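Local coordinates for protein adenylation domain (Streptomyces sp., PDB 5N9X) that is an adenylation domain of the AMP-binding (ANL) superfamily and binds adenosine-5'-triphosphate and threonine, at residues R193-S198 and H306-Y311; A57-D62 and P132-E137. One frame throughout, in Å; residues are numbered along the deposited sequence.

Both contacts belong to the AMP-binding region of one chain, with contact 2 (57-62 with 132-137) wholly earlier in sequence than contact 1 (193-198 with 306-311). Their centres are 37 Å apart, the nearest atoms about 26 Å, so the two do not touch. Segment 306-311 of contact 1 reaches the ATP. Its residues Asn-309, Met-310 and Tyr-311 belong to the ATP pocket, and the side chain of Met-310 is about 6 Å from the bound threonine. Contact 2 lies farther out, its centre about 28 Å from the centre of the chain against 16 Å for contact 1, and joins a helix to an outermost strand of a different, parallel sheet.

Contact 1 of 2, residues R193-S198 and H306-Y311; sequences RLFSFS and HLINMY. With ATP (adenosine-5'-triphosphate), chain D.
Phe-195 turns the far edge of its ring to the sulfur of Met-310 and also touches Ile-308. Met-310 SD is 3.6 Å from Phe-195 CZ. The sulfur lies near the ring plane, 86° off the ring normal. This is an edge-on Met-aromatic contact. The two side chains meet head-on. The methionine chain is extended as far as SD and then bends (chi3 90°), which sets Met-310 CE against Phe-195 CE2 at 3.8 Å. Ile-308 meets the same ring corner with its branch methyl, Ile-308 CG2 standing 4.0 Å from Phe-195 CZ. Here the two side chains run alongside each other, pointing opposite ways. Around the ring, Phe-322 and Tyr-280 make edge-to-face contacts with Phe-195, and Trp-216 also meets it.

Residues 309-311 also hold the adenine of ATP. ATP N6 donates to the backbone oxygen Met-310 O at 2.9 Å and more weakly to Asn-309 OD1 at 3.0 Å. Tyr-311 meets the purine obliquely, Tyr-311 CD1 lying 3.7 Å from ATP C5. Its hydroxyl is hydrogen-bonded to Asp-406.

Met-310 therefore has two roles: its side chain packs in a buried aromatic cluster, while its carbonyl accepts from the adenine amino group. The protein contact itself is van der Waals packing without hydrogen bonds, to which the sulfur facing the C-H edge may add a weak electrostatic term.

Contact 2 of 2, residues A57-D62 and P132-E137; sequences ADLLHD and PLVTEE
Val-134 has the most surface buried here, and its two methyls each meet a different leucine of helix 46-62. Val-134 CG1 meets Leu-59 CD2 at 3.8 Å, the two side chains pointing at each other tip to tip. Val-134 CG2 meets Leu-60 CD2 at 4.0 Å, and here the side chains lie roughly perpendicular. The valine thus faces two successive helix residues, one with each branch.

The leucines reach it differently. Leu-59 starts out toward the strand, with CG anti to the backbone N (chi1 172°). Leu-60 has CG beside its backbone N instead (chi1 -73°), and one terminal methyl still reaches Val-134. Leu-60 and Val-134 are buried, whereas Leu-59 is partly exposed. The contact is small and purely apolar, burying 102 Å² over both sides.

Just past the valine, Thr-135 is the N-cap of helix 136-141, and its OG1 accepts from the backbone N of Asn-138. Strand 133-134 is an outermost strand of the parallel sheet and pairs with strand 118-121, where the Val-134 side chain also touches Val-120. Leu-60 packs on Ile-88 of helix 79-90 as well, so helix 46-62 is joined both to that helix and to the sheet edge.

Contact 1 of 2, residues R193-S198 and H306-Y311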
ATOM      1  N   ARG A 193     -10.053   3.258 -18.128  1.00 25.46           N
ATOM      2  CA  ARG A 193     -10.978   4.335 -18.467  1.00 26.57           C
ATOM      3  C   ARG A 193     -11.181   5.399 -17.383  1.00 30.56           C
ATOM      4  O   ARG A 193     -11.623   6.509 -17.682  1.00 36.74           O
ATOM      5  CB  ARG A 193     -12.336   3.747 -18.866  1.00 32.94           C
ATOM      6  CG  ARG A 193     -12.390   3.309 -20.320  1.00 37.73           C
ATOM      7  CD  ARG A 193     -13.674   2.574 -20.659  1.00 40.06           C
ATOM      8  NE  ARG A 193     -13.786   2.287 -22.091  1.00 53.34           N
ATOM      9  CZ  ARG A 193     -14.427   1.232 -22.599  1.00 59.92           C
ATOM     10  NH1 ARG A 193     -15.009   0.352 -21.792  1.00 65.14           N
ATOM     11  NH2 ARG A 193     -14.487   1.047 -23.912  1.00 58.56           N
ATOM     12  N   LEU A 194     -10.871   5.087 -16.132  1.00 22.34           N
ATOM     13  CA  LEU A 194     -11.029   6.088 -15.078  1.00 23.67           C
ATOM     14  C   LEU A 194      -9.840   7.049 -14.981  1.00 16.84           C
ATOM     15  O   LEU A 194      -9.970   8.183 -14.525  1.00 15.24           O
ATOM     16  CB  LEU A 194     -11.261   5.412 -13.727  1.00 19.43           C
ATOM     17  CG  LEU A 194     -12.598   4.677 -13.576  1.00 28.13           C
ATOM     18  CD1 LEU A 194     -12.514   3.606 -12.482  1.00 17.38           C
ATOM     19  CD2 LEU A 194     -13.728   5.651 -13.287  1.00 17.09           C
ATOM     20  N   PHE A 195      -8.673   6.575 -15.387  1.00 21.65           N
ATOM     21  CA  PHE A 195      -7.475   7.394 -15.380  1.00 16.47           C
ATOM     22  C   PHE A 195      -7.169   7.682 -16.844  1.00 21.58           C
ATOM     23  O   PHE A 195      -7.550   6.893 -17.716  1.00 21.73           O
ATOM     24  CB  PHE A 195      -6.291   6.656 -14.731  1.00 12.15           C
ATOM     25  CG  PHE A 195      -6.310   6.593 -13.209  1.00 16.02           C
ATOM     26  CD1 PHE A 195      -5.852   7.654 -12.441  1.00 13.52           C
ATOM     27  CD2 PHE A 195      -6.719   5.435 -12.551  1.00 17.23           C
ATOM     28  CE1 PHE A 195      -5.834   7.575 -11.045  1.00 12.49           C
ATOM     29  CE2 PHE A 195      -6.698   5.351 -11.147  1.00 12.49           C
ATOM     30  CZ  PHE A 195      -6.261   6.423 -10.403  1.00 11.16           C
ATOM     31  N   SER A 196      -6.451   8.766 -17.118  1.00 17.39           N
ATOM     32  CA  SER A 196      -5.899   8.993 -18.458  1.00 19.99           C
ATOM     33  C   SER A 196      -4.362   8.966 -18.460  1.00 19.40           C
ATOM     34  O   SER A 196      -3.713  10.009 -18.322  1.00 22.32           O
ATOM     35  CB  SER A 196      -6.414  10.326 -19.002  1.00 22.64           C
ATOM     36  OG  SER A 196      -5.874  10.610 -20.277  1.00 26.77           O
ATOM     37  N   PHE A 197      -3.791   7.773 -18.597  1.00 16.42           N
ATOM     38  CA  PHE A 197      -2.334   7.595 -18.612  1.00 15.50           C
ATOM     39  C   PHE A 197      -1.724   7.559 -20.014  1.00 15.54           C
ATOM     40  O   PHE A 197      -2.312   7.020 -20.945  1.00 20.06           O
ATOM     41  CB  PHE A 197      -1.951   6.299 -17.874  1.00 10.19           C
ATOM     42  CG  PHE A 197      -2.371   6.283 -16.435  1.00 14.68           C
ATOM     43  CD1 PHE A 197      -2.108   7.381 -15.616  1.00 12.29           C
ATOM     44  CD2 PHE A 197      -2.991   5.171 -15.883  1.00 11.04           C
ATOM     45  CE1 PHE A 197      -2.487   7.384 -14.283  1.00 13.59           C
ATOM     46  CE2 PHE A 197      -3.360   5.161 -14.544  1.00 13.45           C
ATOM     47  CZ  PHE A 197      -3.114   6.266 -13.744  1.00 10.26           C
ATOM     48  N   SER A 198      -0.513   8.090 -20.154  1.00 21.32           N
ATOM     49  CA  SER A 198       0.196   7.981 -21.424  1.00 15.06           C
ATOM     50  C   SER A 198       1.691   7.773 -21.219  1.00 19.46           C
ATOM     51  O   SER A 198       2.211   7.951 -20.109  1.00 13.80           O
ATOM     52  CB  SER A 198      -0.035   9.228 -22.286  1.00 15.18           C
ATOM     53  OG  SER A 198       0.956  10.190 -22.048  1.00 15.48           O
ATOM     54  N   HIS A 306      -5.835  16.129 -10.529  1.00 23.09           N
ATOM     55  CA  HIS A 306      -6.988  15.469  -9.917  1.00 26.72           C
ATOM     56  C   HIS A 306      -6.572  14.814  -8.595  1.00 14.98           C
ATOM     57  O   HIS A 306      -5.461  14.309  -8.466  1.00 13.85           O
ATOM     58  CB  HIS A 306      -7.613  14.417 -10.857  1.00 18.77           C
ATOM     59  CG  HIS A 306      -7.989  14.941 -12.208  1.00 30.80           C
ATOM     60  ND1 HIS A 306      -9.041  15.815 -12.402  1.00 32.19           N
ATOM     61  CD2 HIS A 306      -7.483  14.687 -13.438  1.00 28.38           C
ATOM     62  CE1 HIS A 306      -9.149  16.093 -13.688  1.00 25.89           C
ATOM     63  NE2 HIS A 306      -8.216  15.423 -14.340  1.00 31.42           N
ATOM     64  N   LEU A 307      -7.451  14.856  -7.601  1.00 18.28           N
ATOM     65  CA  LEU A 307      -7.220  14.069  -6.405  1.00 17.63           C
ATOM     66  C   LEU A 307      -8.163  12.873  -6.427  1.00 18.49           C
ATOM     67  O   LEU A 307      -9.374  13.033  -6.594  1.00 18.77           O
ATOM     68  CB  LEU A 307      -7.388  14.909  -5.135  1.00 19.73           C
ATOM     69  CG  LEU A 307      -6.272  15.921  -4.814  1.00 19.30           C
ATOM     70  CD1 LEU A 307      -5.001  15.731  -5.635  1.00 16.89           C
ATOM     71  CD2 LEU A 307      -6.747  17.314  -4.999  1.00 36.31           C
ATOM     72  N   ILE A 308      -7.574  11.683  -6.316  1.00 11.18           N
ATOM     73  CA  ILE A 308      -8.289  10.420  -6.370  1.00 14.22           C
ATOM     74  C   ILE A 308      -8.013   9.590  -5.120  1.00 14.52           C
ATOM     75  O   ILE A 308      -6.864   9.234  -4.814  1.00 11.50           O
ATOM     76  CB  ILE A 308      -7.905   9.588  -7.625  1.00 18.59           C
ATOM     77  CG1 ILE A 308      -8.616  10.133  -8.865  1.00 22.98           C
ATOM     78  CG2 ILE A 308      -8.287   8.125  -7.448  1.00 10.72           C
ATOM     79  CD1 ILE A 308      -7.938  11.266  -9.498  1.00 19.06           C
ATOM     80  N   ASN A 309      -9.076   9.295  -4.385  1.00 14.06           N
ATOM     81  CA  ASN A 309      -8.934   8.439  -3.235  1.00 12.42           C
ATOM     82  C   ASN A 309      -9.191   7.046  -3.735  1.00 11.52           C
ATOM     83  O   ASN A 309     -10.130   6.839  -4.482  1.00 13.30           O
ATOM     84  CB  ASN A 309      -9.893   8.812  -2.095  1.00 11.44           C
ATOM     85  CG  ASN A 309      -9.675   7.938  -0.883  1.00 16.92           C
ATOM     86  OD1 ASN A 309      -8.654   7.258  -0.799  1.00 12.76           O
ATOM     87  ND2 ASN A 309     -10.615   7.950   0.060  1.00 17.58           N
ATOM     88  N   MET A 310      -8.333   6.100  -3.387  1.00 13.70           N
ATOM     89  CA  MET A 310      -8.591   4.706  -3.765  1.00 15.66           C
ATOM     90  C   MET A 310      -8.576   3.802  -2.543  1.00 13.70           C
ATOM     91  O   MET A 310      -7.557   3.711  -1.859  1.00 11.95           O
ATOM     92  CB  MET A 310      -7.581   4.206  -4.810  1.00 11.58           C
ATOM     93  CG  MET A 310      -7.646   4.952  -6.135  1.00 15.71           C
ATOM     94  SD  MET A 310      -6.618   4.311  -7.491  1.00 13.33           S
ATOM     95  CE  MET A 310      -7.773   3.141  -8.255  1.00  9.59           C
ATOM     96  N   TYR A 311      -9.710   3.170  -2.258  1.00 10.84           N
ATOM     97  CA  TYR A 311      -9.734   2.137  -1.225  1.00 13.53           C
ATOM     98  C   TYR A 311      -9.116   0.913  -1.847  1.00 14.35           C
ATOM     99  O   TYR A 311      -9.376   0.613  -3.029  1.00 14.42           O
ATOM    100  CB  TYR A 311     -11.156   1.837  -0.713  1.00 10.64           C
ATOM    101  CG  TYR A 311     -11.261   0.553   0.104  1.00 14.31           C
ATOM    102  CD1 TYR A 311     -11.032   0.564   1.471  1.00 15.51           C
ATOM    103  CD2 TYR A 311     -11.609  -0.656  -0.483  1.00 12.71           C
ATOM    104  CE1 TYR A 311     -11.125  -0.588   2.218  1.00 19.33           C
ATOM    105  CE2 TYR A 311     -11.706  -1.811   0.254  1.00 12.87           C
ATOM    106  CZ  TYR A 311     -11.458  -1.773   1.601  1.00 16.73           C
ATOM    107  OH  TYR A 311     -11.547  -2.918   2.334  1.00 11.79           O
TER
HETATM  108  PG  ATP D 602      -3.881  -6.922   6.491  1.00 74.44           P
HETATM  109  O1G ATP D 602      -5.361  -6.889   6.857  1.00 65.76           O
HETATM  110  O2G ATP D 602      -3.052  -7.811   7.366  1.00 60.14           O
HETATM  111  O3G ATP D 602      -3.595  -7.225   5.031  1.00 69.88           O
HETATM  112  PB  ATP D 602      -3.441  -4.074   5.989  1.00 66.01           P
HETATM  113  O1B ATP D 602      -4.905  -3.709   6.253  1.00 53.25           O
HETATM  114  O2B ATP D 602      -2.370  -3.044   6.159  1.00 42.90           O
HETATM  115  O3B ATP D 602      -3.248  -5.438   6.861  1.00 71.98           O
HETATM  116  PA  ATP D 602      -3.159  -3.877   3.237  1.00 65.66           P
HETATM  117  O1A ATP D 602      -3.817  -4.691   2.148  1.00 36.62           O
HETATM  118  O2A ATP D 602      -1.773  -3.301   2.970  1.00 50.69           O
HETATM  119  O3A ATP D 602      -3.172  -4.758   4.566  1.00 60.53           O
HETATM  120  O5' ATP D 602      -4.116  -2.678   3.804  1.00 43.86           O
HETATM  121  C5' ATP D 602      -5.469  -2.449   3.408  1.00 32.94           C
HETATM  122  C4' ATP D 602      -6.250  -1.798   4.551  1.00 30.33           C
HETATM  123  O4' ATP D 602      -6.058  -0.392   4.573  1.00 21.25           O
HETATM  124  C3' ATP D 602      -7.747  -2.054   4.527  1.00 25.22           C
HETATM  125  O3' ATP D 602      -8.018  -3.013   5.543  1.00 38.62           O
HETATM  126  C2' ATP D 602      -8.397  -0.738   4.871  1.00 23.37           C
HETATM  127  O2' ATP D 602      -8.819  -0.791   6.232  1.00 22.77           O
HETATM  128  C1' ATP D 602      -7.300   0.300   4.760  1.00 29.69           C
HETATM  129  N9  ATP D 602      -7.518   1.214   3.596  1.00 25.52           N
HETATM  130  C8  ATP D 602      -6.918   1.100   2.390  1.00 21.22           C
HETATM  131  N7  ATP D 602      -7.297   2.072   1.528  1.00 16.44           N
HETATM  132  C5  ATP D 602      -8.164   2.856   2.193  1.00 18.58           C
HETATM  133  C6  ATP D 602      -8.939   4.072   1.859  1.00 14.02           C
HETATM  134  N6  ATP D 602      -8.845   4.621   0.633  1.00 12.66           N
HETATM  135  N1  ATP D 602      -9.738   4.594   2.811  1.00 13.70           N
HETATM  136  C2  ATP D 602      -9.837   4.005   4.020  1.00 22.43           C
HETATM  137  N3  ATP D 602      -9.158   2.906   4.416  1.00 19.77           N
HETATM  138  C4  ATP D 602      -8.314   2.286   3.554  1.00 23.10           C

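Contact 2 of 2, residues A57-D62 and P132-E137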
ATOM      1  N   ALA A  57      17.005 -13.361 -16.653  1.00 19.93           N
ATOM      2  CA  ALA A  57      16.112 -14.499 -16.618  1.00 25.28           C
ATOM      3  C   ALA A  57      16.882 -15.749 -17.033  1.00 27.33           C
ATOM      4  O   ALA A  57      16.805 -16.788 -16.372  1.00 22.89           O
ATOM      5  CB  ALA A  57      14.917 -14.269 -17.516  1.00 18.62           C
ATOM      6  N   ASP A  58      17.630 -15.632 -18.126  1.00 27.51           N
ATOM      7  CA  ASP A  58      18.490 -16.719 -18.564  1.00 29.11           C
ATOM      8  C   ASP A  58      19.437 -17.128 -17.423  1.00 37.36           C
ATOM      9  O   ASP A  58      19.532 -18.320 -17.094  1.00 31.40           O
ATOM     10  CB  ASP A  58      19.270 -16.326 -19.825  1.00 23.76           C
ATOM     11  CG  ASP A  58      18.383 -16.249 -21.063  1.00 30.71           C
ATOM     12  OD1 ASP A  58      17.691 -17.241 -21.353  1.00 35.89           O
ATOM     13  OD2 ASP A  58      18.381 -15.211 -21.764  1.00 46.59           O
ATOM     14  N   LEU A  59      20.091 -16.151 -16.794  1.00 23.45           N
ATOM     15  CA  LEU A  59      20.900 -16.436 -15.609  1.00 27.89           C
ATOM     16  C   LEU A  59      20.095 -17.163 -14.518  1.00 36.15           C
ATOM     17  O   LEU A  59      20.564 -18.156 -13.941  1.00 40.73           O
ATOM     18  CB  LEU A  59      21.512 -15.158 -15.038  1.00 23.58           C
ATOM     19  CG  LEU A  59      22.212 -15.396 -13.695  1.00 31.62           C
ATOM     20  CD1 LEU A  59      23.481 -16.179 -13.925  1.00 25.41           C
ATOM     21  CD2 LEU A  59      22.515 -14.097 -12.965  1.00 24.38           C
ATOM     22  N   LEU A  60      18.887 -16.694 -14.236  1.00 26.86           N
ATOM     23  CA  LEU A  60      18.097 -17.355 -13.202  1.00 31.78           C
ATOM     24  C   LEU A  60      17.768 -18.791 -13.604  1.00 37.20           C
ATOM     25  O   LEU A  60      17.853 -19.720 -12.782  1.00 32.56           O
ATOM     26  CB  LEU A  60      16.824 -16.574 -12.911  1.00 24.57           C
ATOM     27  CG  LEU A  60      17.098 -15.281 -12.144  1.00 32.83           C
ATOM     28  CD1 LEU A  60      15.871 -14.366 -12.175  1.00 28.68           C
ATOM     29  CD2 LEU A  60      17.560 -15.566 -10.720  1.00 23.50           C
ATOM     30  N   HIS A  61      17.406 -18.974 -14.870  1.00 26.85           N
ATOM     31  CA  HIS A  61      17.138 -20.312 -15.366  1.00 29.93           C
ATOM     32  C   HIS A  61      18.326 -21.247 -15.128  1.00 36.97           C
ATOM     33  O   HIS A  61      18.147 -22.332 -14.568  1.00 37.94           O
ATOM     34  CB  HIS A  61      16.793 -20.282 -16.844  1.00 33.80           C
ATOM     35  CG  HIS A  61      16.287 -21.590 -17.370  1.00 42.05           C
ATOM     36  ND1 HIS A  61      14.952 -21.939 -17.345  1.00 40.06           N
ATOM     37  CD2 HIS A  61      16.936 -22.637 -17.929  1.00 44.80           C
ATOM     38  CE1 HIS A  61      14.803 -23.136 -17.878  1.00 42.80           C
ATOM     39  NE2 HIS A  61      15.992 -23.585 -18.237  1.00 45.98           N
ATOM     40  N   ASP A  62      19.525 -20.817 -15.540  1.00 39.37           N
ATOM     41  CA  ASP A  62      20.767 -21.586 -15.350  1.00 37.32           C
ATOM     42  C   ASP A  62      20.970 -22.005 -13.888  1.00 34.94           C
ATOM     43  O   ASP A  62      21.362 -23.130 -13.604  1.00 44.82           O
ATOM     44  CB  ASP A  62      22.004 -20.784 -15.806  1.00 37.73           C
ATOM     45  CG  ASP A  62      21.996 -20.438 -17.288  1.00 37.29           C
ATOM     46  OD1 ASP A  62      21.264 -21.080 -18.070  1.00 42.56           O
ATOM     47  OD2 ASP A  62      22.741 -19.507 -17.666  1.00 45.46           O
ATOM     48  N   PRO A 132      20.783 -20.626  -3.001  1.00 36.84           N
ATOM     49  CA  PRO A 132      21.728 -19.922  -3.881  1.00 36.14           C
ATOM     50  C   PRO A 132      21.523 -18.410  -3.935  1.00 39.16           C
ATOM     51  O   PRO A 132      20.395 -17.932  -3.816  1.00 39.75           O
ATOM     52  CB  PRO A 132      21.470 -20.546  -5.259  1.00 39.36           C
ATOM     53  CG  PRO A 132      20.193 -21.327  -5.153  1.00 33.06           C
ATOM     54  CD  PRO A 132      19.694 -21.282  -3.742  1.00 40.48           C
ATOM     55  N   LEU A 133      22.614 -17.673  -4.118  1.00 40.90           N
ATOM     56  CA  LEU A 133      22.541 -16.222  -4.246  1.00 35.13           C
ATOM     57  C   LEU A 133      22.839 -15.699  -5.636  1.00 38.31           C
ATOM     58  O   LEU A 133      23.730 -16.187  -6.322  1.00 39.89           O
ATOM     59  CB  LEU A 133      23.501 -15.533  -3.283  1.00 41.84           C
ATOM     60  CG  LEU A 133      22.872 -14.281  -2.667  1.00 42.12           C
ATOM     61  CD1 LEU A 133      21.890 -14.637  -1.565  1.00 42.75           C
ATOM     62  CD2 LEU A 133      23.921 -13.303  -2.177  1.00 47.73           C
ATOM     63  N   VAL A 134      22.068 -14.701  -6.043  1.00 41.94           N
ATOM     64  CA  VAL A 134      22.464 -13.801  -7.103  1.00 29.09           C
ATOM     65  C   VAL A 134      22.755 -12.487  -6.398  1.00 32.52           C
ATOM     66  O   VAL A 134      21.889 -11.951  -5.714  1.00 36.31           O
ATOM     67  CB  VAL A 134      21.375 -13.638  -8.158  1.00 30.45           C
ATOM     68  CG1 VAL A 134      21.920 -12.910  -9.387  1.00 30.78           C
ATOM     69  CG2 VAL A 134      20.820 -14.986  -8.532  1.00 27.90           C
ATOM     70  N   THR A 135      23.977 -11.986  -6.516  1.00 35.81           N
ATOM     71  CA  THR A 135      24.364 -10.780  -5.785  1.00 38.17           C
ATOM     72  C   THR A 135      23.978  -9.552  -6.583  1.00 33.75           C
ATOM     73  O   THR A 135      23.580  -9.668  -7.739  1.00 28.44           O
ATOM     74  CB  THR A 135      25.871 -10.752  -5.492  1.00 34.05           C
ATOM     75  OG1 THR A 135      26.587 -10.719  -6.731  1.00 31.83           O
ATOM     76  CG2 THR A 135      26.273 -11.973  -4.698  1.00 30.10           C
ATOM     77  N   GLU A 136      24.086  -8.381  -5.970  1.00 31.80           N
ATOM     78  CA  GLU A 136      23.779  -7.166  -6.699  1.00 39.68           C
ATOM     79  C   GLU A 136      24.800  -6.977  -7.808  1.00 39.52           C
ATOM     80  O   GLU A 136      24.454  -6.559  -8.916  1.00 38.02           O
ATOM     81  CB  GLU A 136      23.747  -5.945  -5.771  1.00 31.33           C
ATOM     82  CG  GLU A 136      22.917  -4.798  -6.346  1.00 36.73           C
ATOM     83  CD  GLU A 136      22.837  -3.587  -5.435  1.00 34.72           C
ATOM     84  OE1 GLU A 136      23.040  -3.730  -4.208  1.00 40.44           O
ATOM     85  OE2 GLU A 136      22.572  -2.488  -5.959  1.00 31.01           O
ATOM     86  N   GLU A 137      26.058  -7.289  -7.503  1.00 44.48           N
ATOM     87  CA  GLU A 137      27.131  -7.154  -8.479  1.00 33.72           C
ATOM     88  C   GLU A 137      26.858  -8.121  -9.613  1.00 31.39           C
ATOM     89  O   GLU A 137      27.036  -7.785 -10.791  1.00 34.62           O
ATOM     90  CB  GLU A 137      28.505  -7.422  -7.850  1.00 40.60           C
ATOM     91  CG  GLU A 137      29.604  -7.680  -8.879  1.00 46.69           C
ATOM     92  CD  GLU A 137      30.990  -7.827  -8.269  1.00 61.90           C
ATOM     93  OE1 GLU A 137      31.107  -8.412  -7.167  1.00 56.70           O
ATOM     94  OE2 GLU A 137      31.965  -7.366  -8.909  1.00 59.54           O
TER